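Local coordinates for protein leucyl aminopeptidase (Trypanosoma brucei brucei, PDB 5NTD) that probably removes N-terminal residues such as leucine from peptides, as a manganese-containing aminopeptidase of the M17 family that binds the inhibitor bestatin, at residues L151-A156 / V186-P191; V157-K162 / T204-C209; E227-Y232 / R268-L273; K234-D239 / A326-Q331; F478-L483 / G489-V494. One frame throughout, in Å; residues are numbered along the deposited sequence.

In the fold
The chain first forms the N-terminal domain. There interaction 1 closes the path from helix 150-158 to strand 183-188. Interaction 2 starts from the same helix and reaches helix 196-214, further along the chain, so the two contacts cross and also touch. Interaction 3 opens later, within the catalytic domain, and lays helix 222-236 on strand 268-274. Interaction 4 crosses it, running from the end of that helix to the end of helix 314-328. Arg328 touches both Thr204 of interaction 2 and Tyr232 of interaction 3. Interaction 5 comes last and closes a short loop. It stands apart from the others but reaches the same sheet as interaction 3.

Interaction 1: L151-A156 / V186-P191; sequences LPIAAA and VVFPEP
Ile153 meets Phe188 and Val186 where helix 150-158 lies on the sheet of the N-terminal domain. The tight part is the contact with Phe188. The CG2 methyl of Ile153 sits 3.7 Å from CE1 of Phe188 and 4.0 Å from its CZ. It approaches the ring obliquely. The two side chains lie alongside each other and run in opposite directions. In Ile153, chi1, which places CG1, is -92°, off a staggered value. This leaves the CG2 methyl roughly opposite the backbone N and turned to the ring. The branch that touches Phe188 is this methyl, not the CD1 end.

Val186 comes two residues earlier on the same strand. Its CG1 lies 3.9 Å above one face of the Phe188 ring, offset toward the rim. The same CG1 is 4.3 Å from CG2 of Ile153, a looser touch. Phe28 of strand 26-30 and Leu199 of helix 196-214 also pack on Phe188, and all three residues of the contact are buried.

The other side is loose. After Phe188 the chain leaves the sheet at Pro189, and Glu190 and Pro191 are exposed. N of Glu190 gives a weak hydrogen bond to OD1 of Asn148.

The helix and strand belong to one beta-alpha-beta unit, strand 140-145, helix 150-158 and strand 183-188. Only carbon atoms meet between the two segments. The contact therefore rests on shape and the burial of apolar surface, and lacks the directional hold that polar groups would give.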
# COMPACT_ATOMS: atom_id res chain seq x y z
N LEU G 151 -30.89 31.09 -18.89
CA LEU G 151 -29.79 31.14 -17.89
C LEU G 151 -28.93 29.85 -17.92
O LEU G 151 -27.71 29.94 -18.05
CB LEU G 151 -30.28 31.40 -16.46
CG LEU G 151 -29.09 31.77 -15.56
CD1 LEU G 151 -29.12 33.24 -15.24
CD2 LEU G 151 -29.10 30.96 -14.28
N PRO G 152 -29.55 28.68 -17.76
CA PRO G 152 -28.72 27.47 -17.82
C PRO G 152 -28.01 27.29 -19.15
O PRO G 152 -26.87 26.81 -19.17
CB PRO G 152 -29.71 26.33 -17.57
CG PRO G 152 -31.05 26.90 -17.76
CD PRO G 152 -30.94 28.36 -17.45
N ILE G 153 -28.65 27.69 -20.24
CA ILE G 153 -28.00 27.60 -21.58
C ILE G 153 -26.84 28.56 -21.66
O ILE G 153 -25.79 28.22 -22.18
CB ILE G 153 -28.96 27.77 -22.75
CG1 ILE G 153 -29.47 26.40 -23.20
CG2 ILE G 153 -28.22 28.31 -23.97
CD1 ILE G 153 -30.74 26.00 -22.57
N ALA G 154 -27.01 29.74 -21.12
CA ALA G 154 -25.92 30.74 -21.16
C ALA G 154 -24.65 30.22 -20.47
O ALA G 154 -23.56 30.33 -20.98
CB ALA G 154 -26.35 32.03 -20.52
N ALA G 155 -24.84 29.69 -19.28
CA ALA G 155 -23.72 29.13 -18.51
C ALA G 155 -23.12 27.89 -19.24
O ALA G 155 -21.93 27.70 -19.26
CB ALA G 155 -24.17 28.77 -17.09
N ALA G 156 -24.00 27.08 -19.81
CA ALA G 156 -23.61 25.85 -20.49
C ALA G 156 -22.72 26.14 -21.67
O ALA G 156 -21.73 25.45 -21.90
CB ALA G 156 -24.82 25.08 -20.95
N VAL G 186 -24.99 32.88 -29.51
CA VAL G 186 -26.11 32.04 -29.13
C VAL G 186 -27.41 32.70 -29.62
O VAL G 186 -27.72 33.85 -29.29
CB VAL G 186 -26.18 31.84 -27.62
CG1 VAL G 186 -27.44 31.07 -27.22
CG2 VAL G 186 -24.95 31.09 -27.15
N VAL G 187 -28.17 31.94 -30.39
CA VAL G 187 -29.41 32.42 -31.01
C VAL G 187 -30.59 31.67 -30.43
O VAL G 187 -30.87 30.55 -30.82
CB VAL G 187 -29.39 32.24 -32.53
CG1 VAL G 187 -30.60 32.95 -33.15
CG2 VAL G 187 -28.11 32.82 -33.13
N PHE G 188 -31.25 32.31 -29.49
CA PHE G 188 -32.48 31.72 -28.86
C PHE G 188 -33.66 31.82 -29.82
O PHE G 188 -33.64 32.66 -30.72
CB PHE G 188 -32.85 32.43 -27.58
CG PHE G 188 -31.85 32.24 -26.46
CD1 PHE G 188 -31.68 31.00 -25.85
CD2 PHE G 188 -31.06 33.32 -26.03
CE1 PHE G 188 -30.76 30.83 -24.83
CE2 PHE G 188 -30.11 33.14 -25.01
CZ PHE G 188 -29.97 31.90 -24.41
N PRO G 189 -34.67 30.97 -29.66
CA PRO G 189 -35.88 31.12 -30.49
C PRO G 189 -36.62 32.47 -30.31
O PRO G 189 -37.04 33.08 -31.28
CB PRO G 189 -36.79 29.99 -30.00
CG PRO G 189 -35.85 29.02 -29.35
CD PRO G 189 -34.79 29.87 -28.71
N GLU G 190 -36.74 32.90 -29.07
CA GLU G 190 -37.44 34.13 -28.71
C GLU G 190 -36.49 35.09 -28.05
O GLU G 190 -35.46 34.66 -27.50
CB GLU G 190 -38.55 33.82 -27.71
CG GLU G 190 -39.61 32.79 -28.14
CD GLU G 190 -40.39 33.27 -29.36
OE1 GLU G 190 -40.34 34.46 -29.73
OE2 GLU G 190 -41.11 32.48 -29.96
N PRO G 191 -36.84 36.39 -28.02
CA PRO G 191 -36.01 37.32 -27.24
C PRO G 191 -35.87 36.82 -25.79
O PRO G 191 -36.85 36.41 -25.20
CB PRO G 191 -36.80 38.62 -27.29
CG PRO G 191 -37.58 38.54 -28.55
CD PRO G 191 -37.93 37.09 -28.71

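Interaction 2: V157-K162 / T204-C209; sequences VARCGK and TSTQLC
Ala158 meets both Thr206 and Gln207 at the end of helix 150-158. Its CB lies 3.9 Å from CB of Thr206. The close approach of the backbones, 6.2 Å from CA of Ala158 to CA of Gln207, goes with the small methyl side chain. Gln207 then reaches the carbonyl at the helix end. Its NE2 gives a hydrogen bond to O of Ala158 at 2.9 Å, with an N-H...O angle of 162°. The bond uses a lone pair in the carbonyl plane, and the oxygen lies nearly in the amide plane of Gln207. The Gln207 chain is extended beyond CG, with chi2 at 178°, which carries the amide across to this oxygen. Away from this bond, CG2 of Thr206 touches NH1 of Arg159 at 3.8 Å, obliquely to the guanidinium.

The next shell fixes these groups. Tyr22 and Thr24 bond to OE1 of Gln207, and Asn25 takes a bond from its NE2. Arg159 gives NH1 to the carbonyl of Thr507 and pairs through NH2 with Glu437 in a salt bridge.

Helix 196-214 probably links the N-terminal and catalytic domains, as in other M17 enzymes. With both ends of its amide engaged, Gln207 is unlikely to flip. A buried carbonyl at a helix end is thus satisfied by a firmly oriented side chain.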
# COMPACT_ATOMS: atom_id res chain seq x y z
N VAL G 157 -23.07 27.18 -22.41
CA VAL G 157 -22.28 27.59 -23.58
C VAL G 157 -21.01 28.31 -23.15
O VAL G 157 -19.94 28.12 -23.73
CB VAL G 157 -23.08 28.47 -24.54
CG1 VAL G 157 -22.21 29.01 -25.65
CG2 VAL G 157 -24.22 27.65 -25.12
N ALA G 158 -21.12 29.12 -22.12
CA ALA G 158 -19.94 29.77 -21.52
C ALA G 158 -18.83 28.75 -21.14
O ALA G 158 -17.64 29.00 -21.33
CB ALA G 158 -20.32 30.57 -20.29
N ARG G 159 -19.24 27.61 -20.63
CA ARG G 159 -18.27 26.60 -20.12
C ARG G 159 -17.82 25.60 -21.18
O ARG G 159 -16.98 24.76 -20.93
CB ARG G 159 -18.79 25.88 -18.85
CG ARG G 159 -19.80 24.76 -19.06
CD ARG G 159 -20.21 24.13 -17.74
NE ARG G 159 -21.50 24.58 -17.22
CZ ARG G 159 -21.67 25.43 -16.20
NH1 ARG G 159 -20.64 26.00 -15.57
NH2 ARG G 159 -22.89 25.73 -15.78
N CYS G 160 -18.37 25.72 -22.38
CA CYS G 160 -18.11 24.72 -23.42
C CYS G 160 -16.88 25.09 -24.24
O CYS G 160 -16.38 26.20 -24.19
CB CYS G 160 -19.33 24.53 -24.34
SG CYS G 160 -19.34 25.68 -25.75
N GLY G 161 -16.45 24.12 -25.01
CA GLY G 161 -15.39 24.32 -25.97
C GLY G 161 -14.04 24.54 -25.33
O GLY G 161 -13.82 24.20 -24.17
N LYS G 162 -13.13 25.09 -26.12
CA LYS G 162 -11.77 25.34 -25.68
C LYS G 162 -11.77 26.41 -24.62
O LYS G 162 -12.54 27.35 -24.69
CB LYS G 162 -10.88 25.71 -26.85
CG LYS G 162 -10.51 24.46 -27.61
CD LYS G 162 -9.93 24.55 -29.00
CE LYS G 162 -9.17 23.29 -29.41
NZ LYS G 162 -9.91 22.03 -29.09
N THR G 204 -19.56 35.63 -18.60
CA THR G 204 -18.23 36.18 -18.24
C THR G 204 -17.75 35.62 -16.89
O THR G 204 -16.58 35.25 -16.75
CB THR G 204 -18.27 37.72 -18.21
OG1 THR G 204 -18.69 38.18 -19.50
CG2 THR G 204 -16.88 38.32 -17.88
N SER G 205 -18.65 35.59 -15.92
CA SER G 205 -18.31 35.09 -14.58
C SER G 205 -18.02 33.58 -14.59
O SER G 205 -17.12 33.11 -13.92
CB SER G 205 -19.39 35.41 -13.58
OG SER G 205 -19.19 36.71 -13.03
N THR G 206 -18.79 32.82 -15.36
CA THR G 206 -18.52 31.39 -15.53
C THR G 206 -17.09 31.16 -16.07
O THR G 206 -16.35 30.32 -15.59
CB THR G 206 -19.50 30.76 -16.50
OG1 THR G 206 -20.81 30.85 -15.95
CG2 THR G 206 -19.18 29.26 -16.73
N GLN G 207 -16.73 31.97 -17.07
CA GLN G 207 -15.44 31.85 -17.76
C GLN G 207 -14.26 32.41 -16.97
O GLN G 207 -13.17 31.85 -17.01
CB GLN G 207 -15.48 32.49 -19.12
CG GLN G 207 -16.39 31.71 -20.06
CD GLN G 207 -16.49 32.34 -21.43
OE1 GLN G 207 -16.22 33.54 -21.61
NE2 GLN G 207 -16.91 31.55 -22.40
N LEU G 208 -14.49 33.47 -16.23
CA LEU G 208 -13.45 33.98 -15.31
C LEU G 208 -13.17 32.93 -14.23
O LEU G 208 -12.04 32.67 -13.89
CB LEU G 208 -13.85 35.30 -14.66
CG LEU G 208 -12.88 35.85 -13.64
CD1 LEU G 208 -11.51 36.06 -14.25
CD2 LEU G 208 -13.39 37.17 -13.08
N CYS G 209 -14.24 32.37 -13.69
CA CYS G 209 -14.16 31.32 -12.67
C CYS G 209 -13.36 30.14 -13.23
O CYS G 209 -12.40 29.66 -12.62
CB CYS G 209 -15.53 30.88 -12.26
SG CYS G 209 -15.55 29.66 -10.92

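Interaction 3: E227-Y232 / R268-L273; sequences EIAQGY and RLVTLL
Val270 and Leu272 turn methyl groups toward Ala229 through their side-chain torsions. A chi1 of -180° puts CG1 of Val270 opposite its own N. In Leu272, chi2 of 177° sets CD1 anti to CA and leaves CD2 as the slightly nearer branch, with CD1 only a little farther off. Ala229 receives both residues on its single methyl. Its CB is 4.4 Å from CG1 of Val270 and 4.3 Å from CD2 of Leu272.

The backbones stay well apart, with CA of Ala229 8.2 Å from CA of Leu272. Phe320 of helix 314-328 packs on both Ala229 and Leu272 and so covers part of the same patch. Thr226, one turn earlier on helix 222-236, touches Val270.

At the start of strand 268-274, Arg268 faces Glu227 without reaching it. NH2 of Arg268 and OE2 of Glu227 are 6.5 Å apart, and NH1 of Arg268 bonds to the carbonyl of Ala266.

This is a helix lying on the face of the catalytic domain's sheet. The touching atoms are all methyls, at distances of ordinary loose packing. The chemistry is purely dispersive and hydrophobic, with at most a weak long-range pull between the two charges.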
# COMPACT_ATOMS: atom_id res chain seq x y z
N GLU G 227 -4.55 40.41 -5.94
CA GLU G 227 -4.40 41.54 -6.87
C GLU G 227 -5.55 41.59 -7.86
O GLU G 227 -6.02 42.66 -8.23
CB GLU G 227 -3.10 41.47 -7.66
CG GLU G 227 -1.89 41.86 -6.83
CD GLU G 227 -0.59 41.58 -7.57
OE1 GLU G 227 -0.50 42.00 -8.75
OE2 GLU G 227 0.33 40.93 -7.01
N ILE G 228 -5.99 40.43 -8.29
CA ILE G 228 -7.13 40.34 -9.21
C ILE G 228 -8.39 40.91 -8.55
O ILE G 228 -9.12 41.68 -9.16
CB ILE G 228 -7.36 38.91 -9.69
CG1 ILE G 228 -6.24 38.53 -10.67
CG2 ILE G 228 -8.73 38.77 -10.38
CD1 ILE G 228 -6.07 37.04 -10.85
N ALA G 229 -8.62 40.51 -7.31
CA ALA G 229 -9.75 41.03 -6.54
C ALA G 229 -9.66 42.57 -6.39
O ALA G 229 -10.64 43.29 -6.57
CB ALA G 229 -9.82 40.39 -5.18
N GLN G 230 -8.48 43.05 -6.07
CA GLN G 230 -8.23 44.51 -5.95
C GLN G 230 -8.48 45.25 -7.28
O GLN G 230 -9.10 46.30 -7.29
CB GLN G 230 -6.80 44.77 -5.48
CG GLN G 230 -6.65 44.45 -4.01
CD GLN G 230 -5.21 44.31 -3.56
OE1 GLN G 230 -4.35 43.84 -4.29
NE2 GLN G 230 -4.95 44.72 -2.33
N GLY G 231 -8.04 44.66 -8.37
CA GLY G 231 -8.29 45.20 -9.70
C GLY G 231 -9.78 45.37 -9.99
O GLY G 231 -10.22 46.42 -10.49
N TYR G 232 -10.55 44.34 -9.70
CA TYR G 232 -12.01 44.40 -9.89
C TYR G 232 -12.63 45.43 -8.93
O TYR G 232 -13.55 46.15 -9.30
CB TYR G 232 -12.65 43.04 -9.73
CG TYR G 232 -12.60 42.26 -11.02
CD1 TYR G 232 -13.47 42.55 -12.06
CD2 TYR G 232 -11.70 41.20 -11.18
CE1 TYR G 232 -13.43 41.82 -13.26
CE2 TYR G 232 -11.65 40.48 -12.38
CZ TYR G 232 -12.50 40.79 -13.42
OH TYR G 232 -12.50 40.08 -14.59
N ARG G 268 -3.79 35.14 2.87
CA ARG G 268 -4.60 36.36 2.97
C ARG G 268 -6.03 36.02 3.23
O ARG G 268 -6.58 35.13 2.60
CB ARG G 268 -4.49 37.18 1.67
CG ARG G 268 -3.16 37.91 1.53
CD ARG G 268 -2.66 37.79 0.12
NE ARG G 268 -1.57 38.72 -0.20
CZ ARG G 268 -0.30 38.39 -0.34
NH1 ARG G 268 0.13 37.15 -0.19
NH2 ARG G 268 0.56 39.32 -0.73
N LEU G 269 -6.63 36.79 4.11
CA LEU G 269 -8.07 36.84 4.26
C LEU G 269 -8.55 38.12 3.56
O LEU G 269 -8.33 39.23 4.01
CB LEU G 269 -8.46 36.85 5.71
CG LEU G 269 -9.88 36.40 6.03
CD1 LEU G 269 -10.12 34.94 5.71
CD2 LEU G 269 -10.16 36.66 7.50
N VAL G 270 -9.21 37.92 2.43
CA VAL G 270 -9.66 38.99 1.57
C VAL G 270 -11.18 39.12 1.61
O VAL G 270 -11.89 38.22 1.19
CB VAL G 270 -9.22 38.77 0.14
CG1 VAL G 270 -9.68 39.90 -0.76
CG2 VAL G 270 -7.72 38.64 0.05
N THR G 271 -11.67 40.26 2.10
CA THR G 271 -13.10 40.48 2.17
C THR G 271 -13.53 41.62 1.25
O THR G 271 -12.99 42.72 1.30
CB THR G 271 -13.58 40.74 3.61
OG1 THR G 271 -13.29 39.60 4.44
CG2 THR G 271 -15.07 40.98 3.65
N LEU G 272 -14.53 41.32 0.44
CA LEU G 272 -15.10 42.26 -0.51
C LEU G 272 -16.53 42.62 -0.06
O LEU G 272 -17.25 41.75 0.44
CB LEU G 272 -15.16 41.68 -1.92
CG LEU G 272 -13.91 40.91 -2.34
CD1 LEU G 272 -14.10 40.32 -3.73
CD2 LEU G 272 -12.70 41.81 -2.32
N LEU G 273 -16.90 43.89 -0.23
CA LEU G 273 -18.24 44.39 0.17
C LEU G 273 -18.96 45.05 -0.94
O LEU G 273 -18.44 45.89 -1.63
CB LEU G 273 -18.17 45.37 1.31
CG LEU G 273 -17.66 44.80 2.63
CD1 LEU G 273 -17.32 45.96 3.58
CD2 LEU G 273 -18.72 43.89 3.26

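Interaction 4: K234-D239 / A326-Q331; sequences KALGFD and AVRLQQ
Leu236 and Val327 face each other where two helices end, with CA of Leu236 7.5 Å from CA of Val327. Gly237 is the first residue after helix 222-236 to leave helical angles. It takes a positive phi of 74°, and the chain turns toward strand 239-244. Helix 314-328 ends in a Schellman motif. Gln330 has a phi of 50° there, and N of Gln331 bonds back to O of Ala326 at 2.9 Å. N of Gln330 reaches O of Val327 at 3.2 Å.

Val327 is shared between two partners, one for each methyl. Its CG1 meets CB of Leu236 at 4.0 Å. Its CG2 meets CD2 of Phe238 at 4.1 Å, lying obliquely to the ring, and the two side chains cross at about a right angle. A chi1 of 59° in Phe238 brings this CD2 over to the Val327 methyl.

The forked end of Leu236 rests on Arg328. CD1 and CD2 of Leu236 each lie 4.1 Å from CG of Arg328, so the leucine meets the aliphatic base of the chain. From there Arg328 runs extended to NE, across the leucine at about a right angle, and its end packs on Tyr232 and Thr204.

Phe238 also stacks edge-to-face with Phe323, and it packs on Leu272 of the sheet. The contact is partly buried. It joins the C-terminal ends of two helices that cover the same face of the central sheet. Such helix layers against a mixed sheet are a feature of the alpha/beta catalytic domain of M17 aminopeptidases.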
# COMPACT_ATOMS: atom_id res chain seq x y z
N LYS G 234 -11.22 48.26 -7.83
CA LYS G 234 -10.99 49.62 -8.42
C LYS G 234 -11.99 49.84 -9.56
O LYS G 234 -12.64 50.88 -9.64
CB LYS G 234 -9.52 49.93 -8.90
N ALA G 235 -12.10 48.87 -10.44
CA ALA G 235 -12.91 49.03 -11.67
C ALA G 235 -14.37 49.17 -11.40
O ALA G 235 -15.04 49.99 -12.03
CB ALA G 235 -12.68 47.86 -12.62
N LEU G 236 -14.90 48.36 -10.52
CA LEU G 236 -16.37 48.31 -10.28
C LEU G 236 -16.81 49.11 -9.06
O LEU G 236 -17.98 49.24 -8.80
CB LEU G 236 -16.84 46.86 -10.15
CG LEU G 236 -16.68 46.04 -11.43
CD1 LEU G 236 -16.95 44.57 -11.16
CD2 LEU G 236 -17.65 46.54 -12.52
N GLY G 237 -15.85 49.59 -8.29
CA GLY G 237 -16.15 50.44 -7.13
C GLY G 237 -16.71 49.77 -5.92
O GLY G 237 -17.51 50.38 -5.18
N PHE G 238 -16.30 48.54 -5.64
CA PHE G 238 -16.67 47.91 -4.35
C PHE G 238 -15.50 47.92 -3.40
O PHE G 238 -14.37 48.19 -3.78
CB PHE G 238 -17.28 46.51 -4.53
CG PHE G 238 -16.38 45.52 -5.24
CD1 PHE G 238 -15.33 44.90 -4.54
CD2 PHE G 238 -16.58 45.21 -6.58
CE1 PHE G 238 -14.48 44.01 -5.19
CE2 PHE G 238 -15.73 44.31 -7.22
CZ PHE G 238 -14.70 43.71 -6.53
N ASP G 239 -15.78 47.63 -2.15
CA ASP G 239 -14.76 47.72 -1.07
C ASP G 239 -13.96 46.42 -0.95
O ASP G 239 -14.47 45.34 -1.18
CB ASP G 239 -15.38 48.11 0.28
CG ASP G 239 -15.87 49.57 0.29
OD1 ASP G 239 -15.16 50.45 -0.26
OD2 ASP G 239 -16.92 49.83 0.91
N ALA G 326 -23.19 39.81 -9.22
CA ALA G 326 -24.13 40.59 -8.42
C ALA G 326 -23.82 42.09 -8.53
O ALA G 326 -24.76 42.91 -8.59
CB ALA G 326 -24.09 40.17 -6.96
N VAL G 327 -22.53 42.45 -8.54
CA VAL G 327 -22.13 43.86 -8.64
C VAL G 327 -22.44 44.39 -10.04
O VAL G 327 -23.05 45.44 -10.23
CB VAL G 327 -20.65 44.09 -8.35
CG1 VAL G 327 -20.25 45.53 -8.66
CG2 VAL G 327 -20.37 43.76 -6.90
N ARG G 328 -22.04 43.62 -11.03
CA ARG G 328 -22.25 44.03 -12.42
C ARG G 328 -23.73 44.16 -12.80
O ARG G 328 -24.09 45.09 -13.51
CB ARG G 328 -21.56 43.10 -13.40
CG ARG G 328 -20.09 43.38 -13.51
CD ARG G 328 -19.37 42.31 -14.29
NE ARG G 328 -18.09 42.79 -14.79
CZ ARG G 328 -17.09 42.01 -15.24
NH1 ARG G 328 -17.22 40.67 -15.28
NH2 ARG G 328 -15.97 42.58 -15.66
N LEU G 329 -24.57 43.25 -12.33
CA LEU G 329 -26.03 43.31 -12.57
C LEU G 329 -26.81 44.07 -11.51
O LEU G 329 -28.02 44.21 -11.62
CB LEU G 329 -26.63 41.92 -12.67
CG LEU G 329 -25.99 41.04 -13.76
CD1 LEU G 329 -26.75 39.74 -13.86
CD2 LEU G 329 -25.94 41.77 -15.11
N GLN G 330 -26.09 44.60 -10.53
CA GLN G 330 -26.70 45.38 -9.44
C GLN G 330 -27.87 44.64 -8.83
O GLN G 330 -28.95 45.19 -8.64
CB GLN G 330 -27.15 46.76 -9.92
CG GLN G 330 -25.95 47.57 -10.35
CD GLN G 330 -26.33 48.95 -10.82
OE1 GLN G 330 -27.32 49.14 -11.56
NE2 GLN G 330 -25.56 49.96 -10.38
N GLN G 331 -27.64 43.38 -8.52
CA GLN G 331 -28.65 42.59 -7.81
C GLN G 331 -28.87 43.20 -6.42
O GLN G 331 -27.92 43.71 -5.81
CB GLN G 331 -28.22 41.14 -7.68
CG GLN G 331 -28.24 40.40 -9.00
CD GLN G 331 -27.86 38.93 -8.85
OE1 GLN G 331 -26.69 38.60 -8.71
NE2 GLN G 331 -28.86 38.06 -8.90

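Interaction 5: F478-L483 / G489-V494; sequences FITTHL and GAHIHV
A helix-loop-strand connection of the M17 catalytic domain sets Ile479, Thr480 and Leu483 against His491 and His493. Helix 471-480 leads through a short loop into strand 490-495, which runs parallel to strand 395-400 in the sheet. A type I beta turn from Thr480 to Leu483 carries the chain out of the helical region, with N of Leu483 bonded to O of Thr480 at 3.1 Å. Thr481 ties its hydroxyl back to the helix, OG1 giving a hydrogen bond of 2.7 Å to O of Phe478.

Two histidines on the strand point toward the helix. A chi1 of 173° swings the His491 ring away from its own N and out to the Thr480 methyl. CG2 of Thr480 comes in at the edge of the ring, near its plane, 3.4 Å from ND1 of His491. Leu483 approaches the same ring obliquely, its CD1 4.1 Å from ND1 of His491. The Thr480 hydroxyl serves another partner, the carbonyl of Tyr477.

Asp398 of strand 395-400 holds both rings. One carboxylate oxygen bonds to NE2 of His491 and the other to ND1 of His493. This pairing would fix how each ring is rotated. The His493 side chain lies about 10 Å from the bound bestatin and about 11 Å from a manganese ion, so it does not touch either.

Ile479 crosses His493 at about a right angle. Its CD1 methyl meets the ring obliquely, 3.7 Å from ND1 and 3.7 Å from CE1 of His493.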
# COMPACT_ATOMS: atom_id res chain seq x y z
N PHE G 478 -17.81 20.91 11.33
CA PHE G 478 -16.60 21.55 11.87
C PHE G 478 -16.68 23.07 11.66
O PHE G 478 -16.42 23.87 12.56
CB PHE G 478 -15.32 21.02 11.21
CG PHE G 478 -14.09 21.72 11.68
CD1 PHE G 478 -13.70 22.93 11.14
CD2 PHE G 478 -13.31 21.17 12.70
CE1 PHE G 478 -12.56 23.58 11.59
CE2 PHE G 478 -12.17 21.83 13.17
CZ PHE G 478 -11.79 23.02 12.61
N ILE G 479 -17.01 23.43 10.45
CA ILE G 479 -17.09 24.84 10.04
C ILE G 479 -18.13 25.59 10.92
O ILE G 479 -17.85 26.67 11.39
CB ILE G 479 -17.48 24.98 8.57
CG1 ILE G 479 -16.39 24.39 7.68
CG2 ILE G 479 -17.69 26.45 8.23
CD1 ILE G 479 -16.84 24.11 6.26
N THR G 480 -19.25 24.94 11.19
CA THR G 480 -20.33 25.55 11.98
C THR G 480 -19.91 25.89 13.41
O THR G 480 -20.39 26.86 13.97
CB THR G 480 -21.64 24.74 12.03
OG1 THR G 480 -21.45 23.52 12.74
CG2 THR G 480 -22.10 24.44 10.63
N THR G 481 -18.99 25.11 13.97
CA THR G 481 -18.54 25.35 15.35
C THR G 481 -17.83 26.70 15.48
O THR G 481 -17.66 27.20 16.58
CB THR G 481 -17.59 24.27 15.89
OG1 THR G 481 -16.33 24.33 15.20
CG2 THR G 481 -18.21 22.87 15.77
N HIS G 482 -17.43 27.27 14.36
CA HIS G 482 -16.74 28.58 14.35
C HIS G 482 -17.60 29.77 13.90
O HIS G 482 -17.12 30.87 13.71
CB HIS G 482 -15.49 28.47 13.53
CG HIS G 482 -14.60 27.39 14.04
ND1 HIS G 482 -13.94 27.48 15.25
CD2 HIS G 482 -14.35 26.15 13.56
CE1 HIS G 482 -13.28 26.36 15.47
NE2 HIS G 482 -13.51 25.54 14.46
N LEU G 483 -18.89 29.53 13.74
CA LEU G 483 -19.86 30.61 13.51
C LEU G 483 -19.96 31.43 14.79
O LEU G 483 -19.92 30.88 15.89
CB LEU G 483 -21.25 30.07 13.17
CG LEU G 483 -21.34 29.40 11.79
CD1 LEU G 483 -22.59 28.57 11.66
CD2 LEU G 483 -21.27 30.46 10.69
N GLY G 489 -28.82 33.02 11.75
CA GLY G 489 -29.48 32.83 10.45
C GLY G 489 -29.21 31.49 9.82
O GLY G 489 -28.80 30.53 10.46
N ALA G 490 -29.37 31.45 8.51
CA ALA G 490 -29.22 30.23 7.74
C ALA G 490 -27.78 30.07 7.31
O ALA G 490 -27.14 31.00 6.85
CB ALA G 490 -30.14 30.22 6.54
N HIS G 491 -27.28 28.86 7.44
CA HIS G 491 -25.91 28.55 6.98
C HIS G 491 -25.93 27.44 5.94
O HIS G 491 -26.43 26.35 6.20
CB HIS G 491 -25.02 28.14 8.13
CG HIS G 491 -23.67 27.67 7.68
ND1 HIS G 491 -23.12 26.50 8.12
CD2 HIS G 491 -22.79 28.20 6.80
CE1 HIS G 491 -21.95 26.32 7.52
NE2 HIS G 491 -21.73 27.33 6.71
N ILE G 492 -25.43 27.76 4.76
CA ILE G 492 -25.38 26.84 3.65
C ILE G 492 -23.92 26.51 3.32
O ILE G 492 -23.17 27.36 2.88
CB ILE G 492 -26.00 27.42 2.38
CG1 ILE G 492 -27.47 27.83 2.63
CG2 ILE G 492 -25.95 26.38 1.25
CD1 ILE G 492 -28.08 28.66 1.52
N HIS G 493 -23.55 25.25 3.57
CA HIS G 493 -22.23 24.77 3.24
C HIS G 493 -22.31 23.99 1.93
O HIS G 493 -23.05 23.03 1.82
CB HIS G 493 -21.67 23.90 4.36
CG HIS G 493 -20.46 23.10 3.95
ND1 HIS G 493 -19.29 23.68 3.53
CD2 HIS G 493 -20.27 21.77 3.85
CE1 HIS G 493 -18.43 22.75 3.19
NE2 HIS G 493 -19.00 21.57 3.40
N VAL G 494 -21.56 24.43 0.96
CA VAL G 494 -21.53 23.84 -0.39
C VAL G 494 -20.17 23.17 -0.65
O VAL G 494 -19.13 23.82 -0.75
CB VAL G 494 -21.76 24.87 -1.50
CG1 VAL G 494 -21.92 24.20 -2.85
CG2 VAL G 494 -22.99 25.69 -1.20